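Local coordinates for Blr6230 protein (Bradyrhizobium diazoefficiens USDA 110, PDB 5NGG), which is a subclass B3 metallo-beta-lactamase that probably uses zinc ions to hydrolyse the beta-lactam ring of antibiotics, at residues G118-A123 and K151-V156; I67-A72 and L98-H103. All coordinates share one frame; numbering follows the deposited sequence.

Contact 1. Residues G118-A123 and K151-V156; sequences GAQLVA and KVDRAV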
ATOM      1  N   GLY A 118      19.114  -5.011  -7.927  1.00 14.04           N
ATOM      2  CA  GLY A 118      19.213  -6.409  -7.550  1.00 16.15           C
ATOM      3  C   GLY A 118      18.416  -6.807  -6.325  1.00 14.72           C
ATOM      4  O   GLY A 118      18.647  -7.882  -5.768  1.00 17.34           O
ATOM      5  N   ALA A 119      17.484  -5.961  -5.888  1.00 13.29           N
ATOM      6  CA  ALA A 119      16.674  -6.251  -4.711  1.00 13.53           C
ATOM      7  C   ALA A 119      15.727  -7.422  -4.955  1.00 13.77           C
ATOM      8  O   ALA A 119      15.431  -7.772  -6.089  1.00 17.06           O
ATOM      9  CB  ALA A 119      15.876  -5.025  -4.341  1.00 14.10           C
ATOM     10  N   GLN A 120      15.288  -8.038  -3.870  1.00 13.78           N
ATOM     11  CA  GLN A 120      14.264  -9.083  -3.914  0.50 17.06           C
ATOM     12  C   GLN A 120      12.890  -8.487  -3.633  1.00 11.64           C
ATOM     13  O   GLN A 120      12.768  -7.619  -2.803  1.00 13.49           O
ATOM     14  CB  GLN A 120      14.577 -10.170  -2.893  0.50 17.83           C
ATOM     15  CG  GLN A 120      15.814 -10.985  -3.233  0.50 18.93           C
ATOM     16  CD  GLN A 120      16.171 -11.954  -2.129  0.50 20.21           C
ATOM     17  OE1 GLN A 120      16.544 -11.547  -1.027  0.50 21.43           O
ATOM     18  NE2 GLN A 120      16.059 -13.245  -2.414  0.50114.84           N
ATOM     19  N   LEU A 121      11.882  -8.973  -4.350  1.00 11.37           N
ATOM     20  CA  LEU A 121      10.498  -8.542  -4.199  1.00  9.84           C
ATOM     21  C   LEU A 121       9.732  -9.575  -3.369  1.00  9.39           C
ATOM     22  O   LEU A 121       9.750 -10.783  -3.674  1.00 10.82           O
ATOM     23  CB  LEU A 121       9.821  -8.367  -5.562  1.00 11.25           C
ATOM     24  CG  LEU A 121       8.304  -8.068  -5.552  1.00 11.92           C
ATOM     25  CD1 LEU A 121       7.962  -6.755  -4.851  1.00 12.90           C
ATOM     26  CD2 LEU A 121       7.716  -8.077  -6.971  1.00 12.45           C
ATOM     27  N   VAL A 122       9.045  -9.059  -2.348  1.00  8.95           N
ATOM     28  CA  VAL A 122       8.233  -9.871  -1.425  1.00  9.47           C
ATOM     29  C   VAL A 122       6.780  -9.392  -1.491  1.00  8.96           C
ATOM     30  O   VAL A 122       6.533  -8.192  -1.368  1.00  9.77           O
ATOM     31  CB  VAL A 122       8.760  -9.696   0.002  1.00 11.49           C
ATOM     32  CG1 VAL A 122       8.016 -10.630   0.954  1.00 13.69           C
ATOM     33  CG2 VAL A 122      10.253  -9.961   0.039  1.00 13.16           C
ATOM     34  N   ALA A 123       5.837 -10.316  -1.671  1.00  8.62           N
ATOM     35  CA  ALA A 123       4.437  -9.958  -1.854  1.00  8.54           C
ATOM     36  C   ALA A 123       3.546 -11.123  -1.443  1.00  8.79           C
ATOM     37  O   ALA A 123       3.972 -12.282  -1.398  1.00 10.14           O
ATOM     38  CB  ALA A 123       4.168  -9.562  -3.311  1.00  9.77           C
ATOM     39  N   LYS A 151       8.978 -10.441 -11.302  1.00 11.66           N
ATOM     40  CA  LYS A 151       9.004 -11.721 -10.606  0.60 14.73           C
ATOM     41  C   LYS A 151       9.009 -11.535  -9.092  1.00 11.94           C
ATOM     42  O   LYS A 151       9.679 -10.642  -8.556  1.00 12.92           O
ATOM     43  CB  LYS A 151      10.206 -12.543 -11.053  0.60 15.44           C
ATOM     44  CG  LYS A 151      10.103 -12.900 -12.524  0.60 16.13           C
ATOM     45  CD  LYS A 151      11.176 -13.868 -12.974  0.60 16.99           C
ATOM     46  CE  LYS A 151      10.787 -14.510 -14.294  0.60 17.28           C
ATOM     47  NZ  LYS A 151       9.790 -15.606 -14.123  0.60 17.44           N
ATOM     48  N   VAL A 152       8.254 -12.395  -8.414  1.00 12.52           N
ATOM     49  CA  VAL A 152       8.176 -12.376  -6.970  1.00 11.98           C
ATOM     50  C   VAL A 152       9.219 -13.364  -6.445  1.00 12.12           C
ATOM     51  O   VAL A 152       9.212 -14.552  -6.798  1.00 14.81           O
ATOM     52  CB  VAL A 152       6.761 -12.753  -6.492  1.00 13.03           C
ATOM     53  CG1 VAL A 152       6.712 -12.904  -4.976  1.00 13.35           C
ATOM     54  CG2 VAL A 152       5.748 -11.721  -6.966  1.00 14.16           C
ATOM     55  N   ASP A 153      10.103 -12.883  -5.582  1.00 11.90           N
ATOM     56  CA  ASP A 153      11.152 -13.721  -4.993  1.00 12.40           C
ATOM     57  C   ASP A 153      10.689 -14.490  -3.759  1.00 13.26           C
ATOM     58  O   ASP A 153      11.199 -15.582  -3.487  1.00 16.65           O
ATOM     59  CB  ASP A 153      12.377 -12.888  -4.696  1.00 13.45           C
ATOM     60  CG  ASP A 153      12.939 -12.263  -5.939  1.00 15.30           C
ATOM     61  OD1 ASP A 153      13.569 -12.995  -6.717  1.00 20.19           O
ATOM     62  OD2 ASP A 153      12.731 -11.049  -6.159  1.00 14.96           O
ATOM     63  N   ARG A 154       9.767 -13.914  -2.995  1.00 13.36           N
ATOM     64  CA  ARG A 154       9.205 -14.576  -1.833  1.00 13.83           C
ATOM     65  C   ARG A 154       7.717 -14.234  -1.755  1.00 11.88           C
ATOM     66  O   ARG A 154       7.350 -13.054  -1.685  1.00 12.49           O
ATOM     67  CB  ARG A 154       9.899 -14.135  -0.546  1.00 17.19           C
ATOM     68  CG  ARG A 154       9.365 -14.863   0.671  1.00 20.45           C
ATOM     69  CD  ARG A 154      10.153 -14.496   1.890  1.00 24.15           C
ATOM     70  NE  ARG A 154       9.513 -15.001   3.094  1.00 25.80           N
ATOM     71  CZ  ARG A 154       9.855 -14.666   4.333  1.00 23.54           C
ATOM     72  NH1 ARG A 154      10.855 -13.822   4.556  1.00 25.43           N
ATOM     73  NH2 ARG A 154       9.184 -15.181   5.351  1.00 28.78           N
ATOM     74  N   ALA A 155       6.883 -15.281  -1.747  1.00 12.31           N
ATOM     75  CA  ALA A 155       5.442 -15.164  -1.645  1.00 12.83           C
ATOM     76  C   ALA A 155       5.067 -15.400  -0.184  1.00 13.11           C
ATOM     77  O   ALA A 155       5.435 -16.423   0.379  1.00 18.15           O
ATOM     78  CB  ALA A 155       4.763 -16.179  -2.563  1.00 14.73           C
ATOM     79  N   VAL A 156       4.364 -14.464   0.438  1.00 12.13           N
ATOM     80  CA  VAL A 156       4.045 -14.547   1.865  1.00 12.39           C
ATOM     81  C   VAL A 156       2.575 -14.832   2.144  1.00 13.35           C
ATOM     82  O   VAL A 156       1.718 -14.520   1.325  1.00 13.98           O
ATOM     83  CB  VAL A 156       4.503 -13.298   2.667  1.00 12.70           C
ATOM     84  CG1 VAL A 156       6.018 -13.175   2.641  1.00 14.16           C
ATOM     85  CG2 VAL A 156       3.809 -12.046   2.181  1.00 11.26           C
TER
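Val122 and Arg154 face each other in a parallel bridge between the last two strands of the seven-stranded sheet, in the beta-alpha-beta unit that runs from strand 120-124 through helix 128-133 to the edge strand 154-156. The unit shows how a side chain can start the pairing of two parallel strands. Asp153 CG lies beside its own backbone N (chi1 -60°), and this turn carries the carboxylate back to the other strand. There Asp153 OD2 replaces a backbone carbonyl as acceptor, receiving Leu121 N on its anti lone pair in a nearly straight bond of 2.9 Å with an angle of 170° at the hydrogen. At the start of the ladder Leu121 O takes two donors: Arg154 N at 3.2 Å, the regular bond, and Asp153 N at 2.9 Å, an added, more bent one (139° at the hydrogen). Further along, Ala123 N donates to Arg154 O at 3.1 Å, and Val156 N reaches Ala123 O at 2.9 Å.

The side chains sort onto two faces. On one, CG1 of Val122 meets CG1 of Val156 at 3.6 Å, the two side chains crossing at about a right angle; Val162 also packs against Val122 there. On the other, CD2 of Leu121 approaches CG2 of Val152 at 4.1 Å, and Leu131 of helix 128-133 covers Ala123 and Val152.

In the second shell, Lys114 should favour a charged carboxylate on Asp153: its NZ meets two acceptors of the segment 151-156, forming a salt bridge to Asp153 OD2 and a hydrogen bond to Lys151 O.

Contact 2. Residues I67-A72 and L98-H103; sequences ILMDTA and LNTHAH. With ZN (zinc ion), chain D.
The zinc-binding loop of the metallo-beta-lactamase fold, with its His-X-His-X-Asp-His motif, starts where strand 94-98 ends, and Asp70, just after the neighbouring strand 65-69, grips its first residues. The two strands finish as a parallel pair: Leu98 N donates to Leu68 O, and Asp70 N to Leu98 O, both at 2.9 Å. Beside this ladder the methionine chain bends at chi2 and chi3, so that Met69 SD lies 3.9 Å from Leu98 CB and its methyl CE rests near Leu98 CD2.

Beyond the strands, one carboxylate takes over from the backbone. Asp70 OD1 accepts Thr100 N on its syn side and Asn99 ND2, at 2.8 Å, nearly in line with its C-O bond. The other oxygen, Asp70 OD2, receives the hydroxyl Thr100 OG1 at 2.7 Å, also on the syn side. Thr100 OG1 sits between its own backbone N and carbonyl carbon (chi1 50°), which lets amide and hydroxyl of one residue clasp both oxygens. The amide of Asn99 stands almost perpendicular to the carboxylate, its plane turned by 81°, and ND2 also donates to His101 O from above the carbonyl plane.

Thus the loop is fixed just ahead of its ligands. His101 NE2 and His103 ND1 bind the same zinc ion, each at 2.1 Å, His177 and a water completing the site, while Cys201 O accepts from His101 ND1 and orients that ring. Three donors converging on a buried carboxylate would favour its negative charge, and the hydrogen-bonded chain from Asp70 through Asn99 to His101 O ties the strand end to the backbone of a metal ligand.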
ATOM      1  N   ILE A  67      14.693  -0.976   2.903  1.00  8.61           N
ATOM      2  CA  ILE A  67      13.497  -1.658   2.424  1.00  8.28           C
ATOM      3  C   ILE A  67      12.630  -0.598   1.744  1.00  7.52           C
ATOM      4  O   ILE A  67      12.363   0.451   2.343  1.00  8.69           O
ATOM      5  CB  ILE A  67      12.697  -2.320   3.571  1.00  8.57           C
ATOM      6  CG1 ILE A  67      13.584  -3.310   4.336  1.00 10.64           C
ATOM      7  CG2 ILE A  67      11.413  -2.965   3.021  1.00  9.67           C
ATOM      8  CD1 ILE A  67      12.925  -3.858   5.587  1.00 12.28           C
ATOM      9  N   LEU A  68      12.210  -0.876   0.512  1.00  7.08           N
ATOM     10  CA  LEU A  68      11.269  -0.007  -0.191  1.00  6.68           C
ATOM     11  C   LEU A  68       9.888  -0.593  -0.080  1.00  6.29           C
ATOM     12  O   LEU A  68       9.669  -1.755  -0.452  1.00  8.10           O
ATOM     13  CB  LEU A  68      11.657   0.073  -1.663  1.00  7.63           C
ATOM     14  CG  LEU A  68      10.784   0.960  -2.539  1.00  8.22           C
ATOM     15  CD1 LEU A  68      10.847   2.419  -2.154  1.00  9.56           C
ATOM     16  CD2 LEU A  68      11.201   0.803  -3.979  1.00  9.39           C
ATOM     17  N   MET A  69       8.945   0.186   0.466  1.00  6.41           N
ATOM     18  CA  MET A  69       7.528  -0.209   0.587  1.00  6.16           C
ATOM     19  C   MET A  69       6.763   0.459  -0.543  1.00  6.10           C
ATOM     20  O   MET A  69       6.515   1.664  -0.502  1.00  6.60           O
ATOM     21  CB  MET A  69       6.964   0.213   1.939  1.00  7.17           C
ATOM     22  CG  MET A  69       5.511  -0.193   2.151  1.00  8.85           C
ATOM     23  SD  MET A  69       5.187  -1.967   2.271  0.90  8.94           S
ATOM     24  CE  MET A  69       5.984  -2.337   3.825  0.90  8.55           C
ATOM     25  N   ASP A  70       6.435  -0.348  -1.556  1.00  6.17           N
ATOM     26  CA  ASP A  70       5.671   0.037  -2.748  1.00  5.93           C
ATOM     27  C   ASP A  70       6.459   0.976  -3.672  1.00  6.21           C
ATOM     28  O   ASP A  70       7.586   1.385  -3.396  1.00  6.50           O
ATOM     29  CB  ASP A  70       4.273   0.584  -2.382  1.00  7.39           C
ATOM     30  CG  ASP A  70       3.347  -0.486  -1.849  0.90  8.39           C
ATOM     31  OD1 ASP A  70       3.400  -1.657  -2.300  0.90  8.44           O
ATOM     32  OD2 ASP A  70       2.509  -0.122  -0.979  0.90  9.67           O
ATOM     33  N   THR A  71       5.843   1.221  -4.832  1.00  6.37           N
ATOM     34  CA  THR A  71       6.266   2.297  -5.731  1.00  6.83           C
ATOM     35  C   THR A  71       4.995   3.080  -6.137  1.00  6.40           C
ATOM     36  O   THR A  71       4.019   3.082  -5.388  1.00  7.23           O
ATOM     37  CB  THR A  71       7.061   1.752  -6.939  1.00  7.25           C
ATOM     38  OG1 THR A  71       6.274   0.783  -7.653  1.00  8.23           O
ATOM     39  CG2 THR A  71       8.389   1.165  -6.500  1.00  8.22           C
ATOM     40  N   ALA A  72       5.013   3.793  -7.262  1.00  6.78           N
ATOM     41  CA  ALA A  72       3.870   4.606  -7.665  1.00  6.97           C
ATOM     42  C   ALA A  72       3.491   4.247  -9.100  1.00  6.76           C
ATOM     43  O   ALA A  72       3.792   3.138  -9.554  1.00  8.30           O
ATOM     44  CB  ALA A  72       4.168   6.092  -7.444  1.00  7.72           C
ATOM     45  N   LEU A  98       8.931  -4.498  -0.757  1.00  7.28           N
ATOM     46  CA  LEU A  98       7.692  -5.112  -0.283  1.00  7.44           C
ATOM     47  C   LEU A  98       6.519  -4.439  -0.978  1.00  7.10           C
ATOM     48  O   LEU A  98       6.559  -3.246  -1.280  1.00  7.89           O
ATOM     49  CB  LEU A  98       7.545  -4.942   1.236  1.00  7.81           C
ATOM     50  CG  LEU A  98       8.207  -6.029   2.098  1.00 11.28           C
ATOM     51  CD1 LEU A  98       9.595  -6.425   1.708  1.00 13.22           C
ATOM     52  CD2 LEU A  98       8.105  -5.659   3.559  1.00 12.20           C
ATOM     53  N   ASN A  99       5.482  -5.231  -1.217  1.00  7.70           N
ATOM     54  CA  ASN A  99       4.249  -4.725  -1.813  1.00  7.95           C
ATOM     55  C   ASN A  99       3.095  -4.882  -0.841  1.00  7.61           C
ATOM     56  O   ASN A  99       2.960  -5.930  -0.195  1.00  8.31           O
ATOM     57  CB  ASN A  99       3.968  -5.511  -3.097  1.00  8.34           C
ATOM     58  CG  ASN A  99       2.797  -4.977  -3.974  1.00  8.40           C
ATOM     59  OD1 ASN A  99       2.132  -5.790  -4.620  1.00 10.55           O
ATOM     60  ND2 ASN A  99       2.594  -3.672  -4.073  1.00  8.16           N
ATOM     61  N   THR A 100       2.235  -3.871  -0.797  1.00  7.45           N
ATOM     62  CA  THR A 100       0.931  -3.987  -0.127  1.00  8.18           C
ATOM     63  C   THR A 100      -0.053  -4.726  -1.043  1.00  7.40           C
ATOM     64  O   THR A 100      -0.657  -5.726  -0.665  1.00  9.79           O
ATOM     65  CB  THR A 100       0.329  -2.618   0.236  1.00  9.57           C
ATOM     66  OG1 THR A 100       0.344  -1.758  -0.910  1.00 10.79           O
ATOM     67  CG2 THR A 100       1.060  -2.009   1.431  1.00 10.34           C
ATOM     68  N   HIS A 101      -0.228  -4.246  -2.270  1.00  7.80           N
ATOM     69  CA  HIS A 101      -1.129  -4.942  -3.205  1.00  7.86           C
ATOM     70  C   HIS A 101      -0.778  -4.595  -4.642  1.00  6.86           C
ATOM     71  O   HIS A 101      -0.211  -3.549  -4.941  1.00  7.06           O
ATOM     72  CB  HIS A 101      -2.604  -4.672  -2.902  1.00  7.99           C
ATOM     73  CG  HIS A 101      -3.072  -3.320  -3.330  1.00  7.14           C
ATOM     74  ND1 HIS A 101      -3.127  -2.226  -2.489  1.00  9.43           N
ATOM     75  CD2 HIS A 101      -3.589  -2.905  -4.507  1.00  7.33           C
ATOM     76  CE1 HIS A 101      -3.610  -1.187  -3.149  1.00  8.34           C
ATOM     77  NE2 HIS A 101      -3.876  -1.562  -4.386  1.00  7.52           N
ATOM     78  N   ALA A 102      -1.152  -5.499  -5.536  1.00  7.12           N
ATOM     79  CA  ALA A 102      -0.612  -5.522  -6.893  1.00  7.65           C
ATOM     80  C   ALA A 102      -1.496  -4.791  -7.911  1.00  8.10           C
ATOM     81  O   ALA A 102      -2.017  -5.404  -8.829  1.00 11.05           O
ATOM     82  CB  ALA A 102      -0.386  -6.962  -7.303  1.00  8.82           C
ATOM     83  N   HIS A 103      -1.640  -3.479  -7.757  1.00  6.74           N
ATOM     84  CA  HIS A 103      -2.237  -2.590  -8.754  1.00  6.40           C
ATOM     85  C   HIS A 103      -1.190  -1.603  -9.239  1.00  5.91           C
ATOM     86  O   HIS A 103      -0.263  -1.267  -8.495  1.00  6.24           O
ATOM     87  CB  HIS A 103      -3.420  -1.803  -8.179  1.00  6.79           C
ATOM     88  CG  HIS A 103      -4.613  -2.630  -7.868  1.00  7.26           C
ATOM     89  ND1 HIS A 103      -5.562  -2.208  -6.976  1.00  7.26           N
ATOM     90  CD2 HIS A 103      -5.031  -3.826  -8.350  1.00  8.33           C
ATOM     91  CE1 HIS A 103      -6.526  -3.108  -6.919  1.00  7.72           C
ATOM     92  NE2 HIS A 103      -6.228  -4.101  -7.742  1.00  8.21           N
TER
HETATM   93 ZN    ZN D 302      -5.384  -0.736  -5.532  1.00  7.71          ZN
HETATM   94  O   HOH W   1      -5.020   0.958  -6.188  1.00  7.07           O

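How the contacts relate
Both contacts close parallel strand pairs of the same seven-stranded sheet, in series along the chain, with centres 11 Å apart. They join directly: Val122 O probably accepts a hydrogen bond from Asn99 N, Val122 CB packs on Leu98 CD1, and Ala123 CB meets Asn99 CB. Contact 2 is wholly buried near the middle of the molecule, and contact 1 is only partly buried, at the sheet's edge. Each uses an aspartate at one end of the ladder, before its first bridge in contact 1 and after its last in contact 2. In contact 1 the carboxylate of an exposed aspartate receives one backbone amide and pairs with a lysine; in contact 2 a buried one gathers three donors next to the zinc ligands.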